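Local coordinates for VP2 (PDB 7L0Y), which self-assembles, in 60 copies of its size variants, into the T=1 icosahedral capsid of human bocavirus 1, about 26 nm across, at residues P100-V105 with E455-V460; V31-T36 with C81-Q86; N75-S80 with P395-K400; V227-A232 with M509-N514. One frame throughout, in Å; residues are numbered along the deposited sequence.

Interaction 1. Residues P100-V105 with E455-V460; sequences PKAMQV and EIVWEV
The carbonyl oxygen Val457 O takes two amides from the facing strand: Lys101 N at 2.7 Å, coming in almost head-on to the carbonyl, and Ala102 N more weakly at 3.3 Å. This is a classic beta bulge between two antiparallel strands of the parvovirus jelly roll, the central pair of its BIDG sheet. Lys101 is the extra residue, and its psi of -63° breaks the extended run, shifting the register by one between Pro100 and Ala102. Beyond the bulge the pairing is regular. Val457 N returns a bond to Ala102 O, and Gln104 and Glu455 exchange N-H and C=O in both directions. The side chains of these last two run alongside each other, both fully extended, with amide and carboxylate planes only 5° apart. At the other end of the contact, Glu459 has its carboxylate in a salt bridge with Arg99.

The sheet's other face is apolar and buried. Trp458 CG stands anti to its carbonyl carbon (chi1 -64°), which leans the indole back over the proline: Pro100 CB sits 4.1 Å from the centroid of the six-membered ring, over its face, in a CH-pi contact. Ile456 CG2 lies near the rim of that same face. At the far end of this row Met103, its chain fully extended, crosses the isoleucine and touches it through CG, 3.9 Å from Ile456 CG1.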
loop_
_atom_site.group_PDB
_atom_site.type_symbol
_atom_site.label_atom_id
_atom_site.label_comp_id
_atom_site.label_asym_id
_atom_site.label_seq_id
_atom_site.Cartn_x
_atom_site.Cartn_y
_atom_site.Cartn_z
ATOM N N PRO A 100 27.865 69.911 52.591
ATOM C CA PRO A 100 27.277 68.694 53.152
ATOM C C PRO A 100 26.305 68.075 52.159
ATOM O O PRO A 100 25.595 68.778 51.443
ATOM C CB PRO A 100 26.565 69.196 54.408
ATOM C CG PRO A 100 26.258 70.595 54.110
ATOM C CD PRO A 100 27.366 71.117 53.266
ATOM N N LYS A 101 26.295 66.749 52.107
ATOM C CA LYS A 101 25.469 66.005 51.168
ATOM C C LYS A 101 24.408 65.169 51.867
ATOM O O LYS A 101 23.213 65.383 51.662
ATOM C CB LYS A 101 26.352 65.109 50.299
ATOM C CG LYS A 101 25.597 64.360 49.235
ATOM C CD LYS A 101 26.522 63.447 48.468
ATOM C CE LYS A 101 25.758 62.580 47.492
ATOM N NZ LYS A 101 25.096 63.406 46.450
ATOM N N ALA A 102 24.824 64.202 52.674
ATOM C CA ALA A 102 23.909 63.366 53.427
ATOM C C ALA A 102 24.275 63.441 54.898
ATOM O O ALA A 102 25.438 63.630 55.253
ATOM C CB ALA A 102 23.948 61.918 52.946
ATOM N N MET A 103 23.269 63.309 55.751
ATOM C CA MET A 103 23.467 63.352 57.189
ATOM C C MET A 103 22.706 62.206 57.829
ATOM O O MET A 103 21.605 61.863 57.402
ATOM C CB MET A 103 23.007 64.682 57.763
ATOM C CG MET A 103 23.283 64.860 59.233
ATOM S SD MET A 103 22.892 66.533 59.758
ATOM C CE MET A 103 23.212 66.438 61.512
ATOM N N GLN A 104 23.312 61.598 58.838
ATOM C CA GLN A 104 22.709 60.476 59.540
ATOM C C GLN A 104 22.980 60.652 61.022
ATOM O O GLN A 104 24.137 60.769 61.426
ATOM C CB GLN A 104 23.285 59.162 59.025
ATOM C CG GLN A 104 22.600 57.921 59.497
ATOM C CD GLN A 104 23.155 56.699 58.805
ATOM O OE1 GLN A 104 23.992 56.812 57.912
ATOM N NE2 GLN A 104 22.703 55.523 59.216
ATOM N N VAL A 105 21.927 60.682 61.827
ATOM C CA VAL A 105 22.049 60.822 63.271
ATOM C C VAL A 105 21.434 59.602 63.931
ATOM O O VAL A 105 20.296 59.236 63.629
ATOM C CB VAL A 105 21.382 62.109 63.781
ATOM C CG1 VAL A 105 21.420 62.144 65.284
ATOM C CG2 VAL A 105 22.085 63.315 63.228
ATOM N N GLU A 455 26.843 61.454 61.377
ATOM C CA GLU A 455 27.680 61.080 60.252
ATOM C C GLU A 455 27.259 61.879 59.032
ATOM O O GLU A 455 26.121 61.761 58.575
ATOM C CB GLU A 455 27.585 59.585 59.989
ATOM C CG GLU A 455 28.472 59.088 58.888
ATOM C CD GLU A 455 28.434 57.587 58.778
ATOM O OE1 GLU A 455 27.740 56.960 59.602
ATOM O OE2 GLU A 455 29.081 57.030 57.867
ATOM N N ILE A 456 28.170 62.687 58.506
ATOM C CA ILE A 456 27.879 63.547 57.369
ATOM C C ILE A 456 28.763 63.133 56.209
ATOM O O ILE A 456 29.972 62.958 56.378
ATOM C CB ILE A 456 28.089 65.035 57.689
ATOM C CG1 ILE A 456 27.124 65.491 58.770
ATOM C CG2 ILE A 456 27.854 65.875 56.466
ATOM C CD1 ILE A 456 27.355 66.888 59.192
ATOM N N VAL A 457 28.163 62.967 55.042
ATOM C CA VAL A 457 28.908 62.849 53.800
ATOM C C VAL A 457 29.042 64.245 53.214
ATOM O O VAL A 457 28.049 64.949 53.028
ATOM C CB VAL A 457 28.217 61.898 52.818
ATOM C CG1 VAL A 457 28.978 61.859 51.519
ATOM C CG2 VAL A 457 28.130 60.519 53.414
ATOM N N TRP A 458 30.268 64.655 52.950
ATOM C CA TRP A 458 30.551 65.972 52.409
ATOM C C TRP A 458 30.935 65.814 50.950
ATOM O O TRP A 458 31.889 65.103 50.634
ATOM C CB TRP A 458 31.678 66.638 53.187
ATOM C CG TRP A 458 31.342 66.907 54.601
ATOM C CD1 TRP A 458 31.499 66.063 55.646
ATOM C CD2 TRP A 458 30.836 68.125 55.141
ATOM N NE1 TRP A 458 31.095 66.663 56.801
ATOM C CE2 TRP A 458 30.688 67.937 56.517
ATOM C CE3 TRP A 458 30.496 69.355 54.590
ATOM C CZ2 TRP A 458 30.206 68.926 57.351
ATOM C CZ3 TRP A 458 30.024 70.329 55.414
ATOM C CH2 TRP A 458 29.879 70.114 56.778
ATOM N N GLU A 459 30.194 66.460 50.064
ATOM C CA GLU A 459 30.612 66.534 48.675
ATOM C C GLU A 459 31.701 67.585 48.556
ATOM O O GLU A 459 31.516 68.731 48.963
ATOM C CB GLU A 459 29.434 66.866 47.769
ATOM C CG GLU A 459 29.778 66.830 46.307
ATOM C CD GLU A 459 28.592 67.142 45.426
ATOM O OE1 GLU A 459 27.495 67.380 45.971
ATOM O OE2 GLU A 459 28.754 67.167 44.189
ATOM N N VAL A 460 32.843 67.196 48.015
ATOM C CA VAL A 460 34.022 68.041 48.077
ATOM C C VAL A 460 34.676 68.032 46.706
ATOM O O VAL A 460 34.463 67.122 45.904
ATOM C CB VAL A 460 34.981 67.547 49.185
ATOM C CG1 VAL A 460 35.808 66.365 48.720
ATOM C CG2 VAL A 460 35.786 68.670 49.760
#

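Interaction 2. Residues V31-T36 with C81-Q86; sequences VVTKNT and CHFSPQ
Thr33 points at the turn ahead of helix 85-94. Its CB sits 3.3 Å from His82 O, and the two branches part from there. CG2, beside the backbone N, lies against that same carbonyl and reaches the phenyl ring of the next residue, with Thr33 CG2 3.5 Å from Phe83 CE1 on an oblique approach. OG1 is held between the backbone N and the carbonyl carbon (chi1 56°); it brushes His82 CB at 4.1 Å, but its hydrogen bond is one it accepts from the indole NE1 of Trp458.

The strand is B of the viral jelly roll, at this point the neighbour of strand 446-462 in the BIDG sheet, and the turn belongs to the connection from strand C to strand D, which carries the helix. Two residues either side of Thr33 point the same way. Val31 CG1 meets the rim of the phenyl, near its plane, 4.3 Å from Phe83 CE1. Asn35 sends ND2 to His82 O in a weak, long bond of 3.4 Å.

His82 turns its imidazole away from the strand, where Cys81 SG lies over one face of the ring, toward the rim, and NE2 bonds Phe76 O. Beyond it, Ser84 is the N-cap of helix 85-94, OG accepting from Asp87 N. Ser84 and Pro85 also pack on Trp468 of a neighbouring subunit, which falls in the assigned nuclear localization signal.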
loop_
_atom_site.group_PDB
_atom_site.type_symbol
_atom_site.label_atom_id
_atom_site.label_comp_id
_atom_site.label_asym_id
_atom_site.label_seq_id
_atom_site.Cartn_x
_atom_site.Cartn_y
_atom_site.Cartn_z
ATOM N N VAL A 31 34.154 63.573 51.504
ATOM C CA VAL A 31 34.709 63.469 52.840
ATOM C C VAL A 31 33.590 62.999 53.747
ATOM O O VAL A 31 32.491 63.556 53.721
ATOM C CB VAL A 31 35.297 64.804 53.331
ATOM C CG1 VAL A 31 35.729 64.695 54.771
ATOM C CG2 VAL A 31 36.472 65.196 52.473
ATOM N N VAL A 32 33.850 61.952 54.512
ATOM C CA VAL A 32 32.891 61.438 55.475
ATOM C C VAL A 32 33.417 61.744 56.862
ATOM O O VAL A 32 34.550 61.388 57.188
ATOM C CB VAL A 32 32.657 59.930 55.298
ATOM C CG1 VAL A 32 31.740 59.428 56.377
ATOM C CG2 VAL A 32 32.073 59.658 53.945
ATOM N N THR A 33 32.612 62.421 57.664
ATOM C CA THR A 33 32.938 62.674 59.056
ATOM C C THR A 33 32.013 61.849 59.931
ATOM O O THR A 33 30.818 61.750 59.656
ATOM C CB THR A 33 32.830 64.162 59.400
ATOM O OG1 THR A 33 31.522 64.647 59.083
ATOM C CG2 THR A 33 33.870 64.970 58.649
ATOM N N LYS A 34 32.576 61.242 60.967
ATOM C CA LYS A 34 31.830 60.455 61.934
ATOM C C LYS A 34 32.146 60.984 63.317
ATOM O O LYS A 34 33.313 61.169 63.657
ATOM C CB LYS A 34 32.195 58.979 61.848
ATOM C CG LYS A 34 31.828 58.331 60.553
ATOM C CD LYS A 34 32.191 56.870 60.570
ATOM C CE LYS A 34 33.682 56.662 60.726
ATOM N NZ LYS A 34 34.469 57.202 59.582
ATOM N N ASN A 35 31.115 61.232 64.107
ATOM C CA ASN A 35 31.286 61.769 65.444
ATOM C C ASN A 35 30.290 61.125 66.384
ATOM O O ASN A 35 29.112 61.019 66.061
ATOM C CB ASN A 35 31.086 63.280 65.467
ATOM C CG ASN A 35 32.257 64.030 64.921
ATOM O OD1 ASN A 35 33.240 64.237 65.616
ATOM N ND2 ASN A 35 32.170 64.438 63.665
ATOM N N THR A 36 30.761 60.708 67.544
ATOM C CA THR A 36 29.890 60.224 68.597
ATOM C C THR A 36 30.155 61.062 69.830
ATOM O O THR A 36 31.304 61.385 70.126
ATOM C CB THR A 36 30.126 58.751 68.922
ATOM O OG1 THR A 36 30.195 58.002 67.716
ATOM C CG2 THR A 36 28.966 58.212 69.698
ATOM N N CYS A 81 32.054 70.980 65.409
ATOM C CA CYS A 81 31.302 69.762 65.651
ATOM C C CYS A 81 31.813 68.612 64.795
ATOM O O CYS A 81 32.086 67.522 65.305
ATOM C CB CYS A 81 29.826 70.044 65.371
ATOM S SG CYS A 81 28.694 68.673 65.507
ATOM N N HIS A 82 31.926 68.832 63.492
ATOM C CA HIS A 82 32.119 67.756 62.538
ATOM C C HIS A 82 33.558 67.520 62.109
ATOM O O HIS A 82 33.830 66.498 61.481
ATOM C CB HIS A 82 31.263 68.046 61.313
ATOM C CG HIS A 82 29.838 68.317 61.657
ATOM N ND1 HIS A 82 28.984 67.336 62.102
ATOM C CD2 HIS A 82 29.135 69.470 61.686
ATOM C CE1 HIS A 82 27.803 67.867 62.357
ATOM N NE2 HIS A 82 27.868 69.160 62.109
ATOM N N PHE A 83 34.483 68.410 62.420
ATOM C CA PHE A 83 35.843 68.306 61.920
ATOM C C PHE A 83 36.826 68.503 63.055
ATOM O O PHE A 83 36.711 69.457 63.825
ATOM C CB PHE A 83 36.138 69.340 60.827
ATOM C CG PHE A 83 35.379 69.127 59.560
ATOM C CD1 PHE A 83 35.836 68.250 58.607
ATOM C CD2 PHE A 83 34.214 69.819 59.312
ATOM C CE1 PHE A 83 35.132 68.059 57.443
ATOM C CE2 PHE A 83 33.517 69.628 58.152
ATOM C CZ PHE A 83 33.974 68.749 57.219
ATOM N N SER A 84 37.781 67.600 63.160
ATOM C CA SER A 84 38.910 67.859 64.017
ATOM C C SER A 84 39.740 68.976 63.409
ATOM O O SER A 84 39.634 69.265 62.220
ATOM C CB SER A 84 39.752 66.603 64.199
ATOM O OG SER A 84 40.370 66.189 63.003
ATOM N N PRO A 85 40.555 69.645 64.213
ATOM C CA PRO A 85 41.456 70.652 63.639
ATOM C C PRO A 85 42.329 70.099 62.528
ATOM O O PRO A 85 42.617 70.803 61.559
ATOM C CB PRO A 85 42.276 71.093 64.852
ATOM C CG PRO A 85 41.415 70.803 65.991
ATOM C CD PRO A 85 40.648 69.593 65.677
ATOM N N GLN A 86 42.758 68.847 62.650
ATOM C CA GLN A 86 43.498 68.191 61.584
ATOM C C GLN A 86 42.657 68.069 60.325
ATOM O O GLN A 86 43.097 68.423 59.230
ATOM C CB GLN A 86 43.942 66.815 62.057
ATOM C CG GLN A 86 44.744 66.021 61.066
ATOM C CD GLN A 86 46.057 66.667 60.751
ATOM O OE1 GLN A 86 46.254 67.205 59.669
ATOM N NE2 GLN A 86 46.958 66.654 61.717
#

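Interaction 3. Residues N75-S80 with P395-K400; sequences NFNQYS and PIWCKK
Pro395 lies against Gln78 backbone to backbone, Pro395 CA 4.0 Å from Gln78 CA, while its CB touches the amide nitrogen of Asn77. It belongs to the long connection between strands G and H of the jelly roll, which here packs on the connection that leads from strand C to helix 79-82.

Ile396 comes next and points its side chain into that connection. CG1 sits 3.4 Å from the centroid of the Tyr79 ring, almost on the ring normal, a CH-pi contact over the middle of the face. CG2 extends toward the phenol oxygen, and CD1 turns the other way to lie against Gln78 O. The backbone N of Ile396 makes a weak bond to Asn77 OD1.

Trp397 then opens strand 397-399, and the amide of Asn77 grips it at both backbone ends. Trp397 N donates to Asn77 OD1 at 2.8 Å, nearly straight (169°) and on a lone pair in the carbonyl plane; in return Asn77 ND2 donates to Trp397 O at 2.6 Å, with Trp397 O lying somewhat out of the amide plane. The indole, placed between backbone N and carbonyl carbon by a chi1 of 59°, folds back over this side chain. Amide and ring are stacked, their planes 16° apart, with OD1 above the centre of the indole and CB over its six-membered ring.

Buried Asn77 therefore mimics a strand's N-H and C=O pairing on the side of Trp397 that faces it: OD1 takes two amides, from Trp397 and weakly from Ile396, and ND2 donates to Trp397 O, which fixes the amide's rotation, while the indole lies over one face of the amide.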
loop_
_atom_site.group_PDB
_atom_site.type_symbol
_atom_site.label_atom_id
_atom_site.label_comp_id
_atom_site.label_asym_id
_atom_site.label_seq_id
_atom_site.Cartn_x
_atom_site.Cartn_y
_atom_site.Cartn_z
ATOM N N ASN A 75 21.797 70.361 69.073
ATOM C CA ASN A 75 22.254 71.384 68.142
ATOM C C ASN A 75 23.564 70.938 67.510
ATOM O O ASN A 75 24.599 70.891 68.179
ATOM C CB ASN A 75 22.422 72.722 68.843
ATOM C CG ASN A 75 22.754 73.827 67.887
ATOM O OD1 ASN A 75 22.398 73.772 66.717
ATOM N ND2 ASN A 75 23.439 74.841 68.376
ATOM N N PHE A 76 23.519 70.618 66.224
ATOM C CA PHE A 76 24.693 70.193 65.478
ATOM C C PHE A 76 25.327 71.301 64.658
ATOM O O PHE A 76 26.242 71.024 63.885
ATOM C CB PHE A 76 24.341 69.017 64.579
ATOM C CG PHE A 76 23.960 67.803 65.333
ATOM C CD1 PHE A 76 24.924 66.935 65.790
ATOM C CD2 PHE A 76 22.640 67.550 65.631
ATOM C CE1 PHE A 76 24.572 65.823 66.498
ATOM C CE2 PHE A 76 22.289 66.446 66.340
ATOM C CZ PHE A 76 23.251 65.580 66.774
ATOM N N ASN A 77 24.867 72.543 64.783
ATOM C CA ASN A 77 25.217 73.546 63.786
ATOM C C ASN A 77 26.500 74.269 64.195
ATOM O O ASN A 77 26.501 75.275 64.905
ATOM C CB ASN A 77 24.052 74.507 63.633
ATOM C CG ASN A 77 24.215 75.444 62.486
ATOM O OD1 ASN A 77 24.850 75.121 61.495
ATOM N ND2 ASN A 77 23.630 76.616 62.606
ATOM N N GLN A 78 27.600 73.785 63.626
ATOM C CA GLN A 78 28.926 74.369 63.732
ATOM C C GLN A 78 29.889 73.414 63.046
ATOM O O GLN A 78 29.621 72.218 62.978
ATOM C CB GLN A 78 29.328 74.600 65.193
ATOM C CG GLN A 78 30.633 75.315 65.375
ATOM C CD GLN A 78 30.861 75.748 66.788
ATOM O OE1 GLN A 78 29.953 75.725 67.604
ATOM N NE2 GLN A 78 32.094 76.114 67.103
ATOM N N TYR A 79 31.025 73.931 62.582
ATOM C CA TYR A 79 31.971 73.069 61.883
ATOM C C TYR A 79 32.866 72.312 62.854
ATOM O O TYR A 79 33.228 71.162 62.597
ATOM C CB TYR A 79 32.800 73.872 60.882
ATOM C CG TYR A 79 32.018 74.325 59.678
ATOM C CD1 TYR A 79 31.791 73.470 58.618
ATOM C CD2 TYR A 79 31.529 75.611 59.588
ATOM C CE1 TYR A 79 31.091 73.876 57.520
ATOM C CE2 TYR A 79 30.828 76.023 58.495
ATOM C CZ TYR A 79 30.613 75.152 57.464
ATOM O OH TYR A 79 29.911 75.568 56.368
ATOM N N SER A 80 33.251 72.948 63.962
ATOM C CA SER A 80 34.060 72.264 64.965
ATOM C C SER A 80 33.381 71.003 65.456
ATOM O O SER A 80 34.050 70.064 65.897
ATOM C CB SER A 80 34.340 73.194 66.134
ATOM O OG SER A 80 35.165 74.263 65.736
ATOM N N PRO A 395 29.107 78.825 62.719
ATOM C CA PRO A 395 27.910 78.040 62.411
ATOM C C PRO A 395 27.854 77.682 60.940
ATOM O O PRO A 395 28.322 78.425 60.078
ATOM C CB PRO A 395 26.770 78.987 62.782
ATOM C CG PRO A 395 27.365 79.902 63.769
ATOM C CD PRO A 395 28.777 80.096 63.375
ATOM N N ILE A 396 27.259 76.531 60.655
ATOM C CA ILE A 396 27.169 76.069 59.277
ATOM C C ILE A 396 26.009 76.742 58.559
ATOM O O ILE A 396 26.197 77.469 57.578
ATOM C CB ILE A 396 27.053 74.539 59.227
ATOM C CG1 ILE A 396 28.267 73.901 59.883
ATOM C CG2 ILE A 396 26.947 74.072 57.801
ATOM C CD1 ILE A 396 28.139 72.430 60.068
ATOM N N TRP A 397 24.794 76.513 59.035
ATOM C CA TRP A 397 23.599 76.989 58.368
ATOM C C TRP A 397 22.837 77.956 59.255
ATOM O O TRP A 397 23.032 78.013 60.467
ATOM C CB TRP A 397 22.660 75.843 57.988
ATOM C CG TRP A 397 22.220 75.046 59.161
ATOM C CD1 TRP A 397 21.203 75.341 60.013
ATOM C CD2 TRP A 397 22.757 73.800 59.596
ATOM N NE1 TRP A 397 21.091 74.372 60.969
ATOM C CE2 TRP A 397 22.031 73.408 60.733
ATOM C CE3 TRP A 397 23.788 72.981 59.142
ATOM C CZ2 TRP A 397 22.305 72.236 61.420
ATOM C CZ3 TRP A 397 24.053 71.821 59.822
ATOM C CH2 TRP A 397 23.318 71.458 60.951
ATOM N N CYS A 398 21.985 78.743 58.616
ATOM C CA CYS A 398 20.846 79.368 59.263
ATOM C C CYS A 398 19.619 79.028 58.440
ATOM O O CYS A 398 19.727 78.738 57.250
ATOM C CB CYS A 398 20.993 80.881 59.385
ATOM S SG CYS A 398 19.642 81.674 60.302
ATOM N N LYS A 399 18.457 79.048 59.071
ATOM C CA LYS A 399 17.232 78.795 58.332
ATOM C C LYS A 399 16.741 80.076 57.676
ATOM O O LYS A 399 16.702 81.136 58.305
ATOM C CB LYS A 399 16.161 78.232 59.254
ATOM C CG LYS A 399 14.896 77.857 58.525
ATOM C CD LYS A 399 13.866 77.289 59.456
ATOM C CE LYS A 399 12.562 77.088 58.727
ATOM N NZ LYS A 399 12.710 76.131 57.599
ATOM N N LYS A 400 16.388 79.974 56.400
ATOM C CA LYS A 400 15.774 81.091 55.694
ATOM C C LYS A 400 14.401 81.366 56.286
ATOM O O LYS A 400 13.589 80.443 56.398
ATOM C CB LYS A 400 15.617 80.779 54.215
ATOM C CG LYS A 400 16.891 80.552 53.473
ATOM C CD LYS A 400 16.610 80.041 52.073
ATOM C CE LYS A 400 17.899 79.756 51.326
ATOM N NZ LYS A 400 17.668 79.192 49.978
#

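Interaction 4. Residues V227-A232 with M509-N514; sequences VNNERA and MPVKTN
A loop near the C-terminus is pinned here, by one side-chain bond and a set of carbon-to-carbonyl contacts, near the end of strand 215-232 (strand G), where it is interrupted at Asn229 and Glu230. Asn229 makes the bond. With CG anti to the backbone N (chi1 -172°), its OD1 reaches over to accept Lys512 N at 2.6 Å, in the carbonyl plane and fairly straight (159°). The other end of the amide, ND2, bonds Thr92 O and Tyr95 O, so the group is held at both ends and ties three parts of the chain together.

Lys512 lies extended across the carbonyls of Asn228 and Glu230. Its CB rests 3.2 Å from Glu230 O and its CE 3.1 Å from Asn228 O, and NZ goes on to Arg387 O and to a salt bridge with Asp404 of a neighbouring subunit. Past it, Arg231 lays its aliphatic part beside the loop, CB 3.4 Å from Lys512 O, before chi3 bends the chain so that NE can bond Asn516 OD1.

In this parvovirus capsid protein the C-terminal segment is thus held against strand G of the jelly roll at a subunit interface.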
loop_
_atom_site.group_PDB
_atom_site.type_symbol
_atom_site.label_atom_id
_atom_site.label_comp_id
_atom_site.label_asym_id
_atom_site.label_seq_id
_atom_site.Cartn_x
_atom_site.Cartn_y
_atom_site.Cartn_z
ATOM N N VAL A 227 30.079 75.999 49.902
ATOM C CA VAL A 227 30.961 76.957 50.548
ATOM C C VAL A 227 32.321 76.882 49.870
ATOM O O VAL A 227 32.959 75.827 49.835
ATOM C CB VAL A 227 31.046 76.720 52.063
ATOM C CG1 VAL A 227 31.085 75.285 52.363
ATOM C CG2 VAL A 227 32.309 77.350 52.612
ATOM N N ASN A 228 32.745 78.004 49.304
ATOM C CA ASN A 228 33.910 78.050 48.446
ATOM C C ASN A 228 35.151 78.397 49.247
ATOM O O ASN A 228 35.148 79.306 50.074
ATOM C CB ASN A 228 33.709 79.085 47.347
ATOM C CG ASN A 228 32.529 78.773 46.473
ATOM O OD1 ASN A 228 31.660 79.610 46.269
ATOM N ND2 ASN A 228 32.489 77.564 45.942
ATOM N N ASN A 229 36.219 77.653 49.008
ATOM C CA ASN A 229 37.510 77.970 49.581
ATOM C C ASN A 229 38.412 78.411 48.432
ATOM O O ASN A 229 39.085 77.601 47.800
ATOM C CB ASN A 229 38.057 76.745 50.305
ATOM C CG ASN A 229 39.302 77.023 51.080
ATOM O OD1 ASN A 229 39.507 78.116 51.585
ATOM N ND2 ASN A 229 40.154 76.023 51.180
ATOM N N GLU A 230 38.477 79.718 48.214
ATOM C CA GLU A 230 39.309 80.309 47.179
ATOM C C GLU A 230 39.574 81.762 47.511
ATOM O O GLU A 230 38.735 82.444 48.100
ATOM C CB GLU A 230 38.682 80.218 45.784
ATOM C CG GLU A 230 38.829 78.884 45.088
ATOM C CD GLU A 230 38.058 78.835 43.792
ATOM O OE1 GLU A 230 37.155 79.676 43.612
ATOM O OE2 GLU A 230 38.378 77.993 42.932
ATOM N N ARG A 231 40.717 82.247 47.063
ATOM C CA ARG A 231 41.151 83.602 47.335
ATOM C C ARG A 231 41.273 84.357 46.024
ATOM O O ARG A 231 41.843 83.847 45.057
ATOM C CB ARG A 231 42.494 83.612 48.051
ATOM C CG ARG A 231 42.900 84.972 48.540
ATOM C CD ARG A 231 44.257 84.930 49.167
ATOM N NE ARG A 231 45.309 84.829 48.167
ATOM C CZ ARG A 231 45.915 85.879 47.632
ATOM N NH1 ARG A 231 46.863 85.710 46.728
ATOM N NH2 ARG A 231 45.590 87.098 48.027
ATOM N N ALA A 232 40.736 85.566 45.995
ATOM C CA ALA A 232 41.011 86.500 44.919
ATOM C C ALA A 232 42.337 87.192 45.197
ATOM O O ALA A 232 42.500 87.832 46.238
ATOM C CB ALA A 232 39.892 87.529 44.793
ATOM N N MET A 509 41.816 78.740 61.276
ATOM C CA MET A 509 41.971 78.284 59.904
ATOM C C MET A 509 40.768 78.663 59.053
ATOM O O MET A 509 39.982 77.794 58.661
ATOM C CB MET A 509 42.193 76.778 59.883
ATOM C CG MET A 509 43.483 76.357 60.525
ATOM S SD MET A 509 43.653 74.576 60.603
ATOM C CE MET A 509 42.550 74.204 61.963
ATOM N N PRO A 510 40.588 79.944 58.747
ATOM C CA PRO A 510 39.469 80.347 57.896
ATOM C C PRO A 510 39.652 79.863 56.468
ATOM O O PRO A 510 40.730 79.440 56.057
ATOM C CB PRO A 510 39.504 81.871 57.977
ATOM C CG PRO A 510 40.908 82.177 58.262
ATOM C CD PRO A 510 41.412 81.095 59.141
ATOM N N VAL A 511 38.565 79.911 55.712
ATOM C CA VAL A 511 38.620 79.554 54.304
ATOM C C VAL A 511 39.001 80.783 53.490
ATOM O O VAL A 511 39.177 81.875 54.037
ATOM C CB VAL A 511 37.286 78.965 53.817
ATOM C CG1 VAL A 511 36.993 77.668 54.530
ATOM C CG2 VAL A 511 36.159 79.957 54.024
ATOM N N LYS A 512 39.152 80.596 52.182
ATOM C CA LYS A 512 39.387 81.670 51.221
ATOM C C LYS A 512 40.668 82.441 51.502
ATOM O O LYS A 512 40.839 83.566 51.033
ATOM C CB LYS A 512 38.209 82.634 51.202
ATOM C CG LYS A 512 36.933 81.988 50.820
ATOM C CD LYS A 512 35.811 82.959 50.959
ATOM C CE LYS A 512 34.527 82.299 50.577
ATOM N NZ LYS A 512 33.411 83.232 50.695
ATOM N N THR A 513 41.565 81.861 52.282
ATOM C CA THR A 513 42.865 82.453 52.531
ATOM C C THR A 513 44.016 81.795 51.787
ATOM O O THR A 513 45.138 82.299 51.867
ATOM C CB THR A 513 43.159 82.444 54.038
ATOM O OG1 THR A 513 44.446 83.017 54.295
ATOM C CG2 THR A 513 43.093 81.054 54.580
ATOM N N ASN A 514 43.781 80.713 51.053
ATOM C CA ASN A 514 44.851 79.825 50.628
ATOM C C ASN A 514 44.895 79.606 49.126
ATOM O O ASN A 514 45.890 79.935 48.480
ATOM C CB ASN A 514 44.715 78.461 51.321
ATOM C CG ASN A 514 44.992 78.516 52.803
ATOM O OD1 ASN A 514 45.592 79.457 53.313
ATOM N ND2 ASN A 514 44.589 77.472 53.502
#

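In the fold
Interactions 1 and 2 share the BIDG sheet: strand 446-462 bonds to strand 95-118 in the first and to strand 30-42 beside the second, and Trp458 packs on Phe83. Interactions 2 and 3 both use helix 79-82 and touch where His82 meets Phe76. Interactions 2, 3 and 4 are buried, with interaction 3 the most central; interaction 1 is partly buried, one sheet face partly exposed. Backbone pairing dominates interaction 1, which no other subunit touches; interaction 2 mixes methyl-to-phenyl packing with approaches to one backbone carbonyl and a weak amide bond; interactions 3 and 4 each hinge on an asparagine amide that bonds backbone groups across the contact. Residues of 2, 3 and 4 also meet neighbouring subunits.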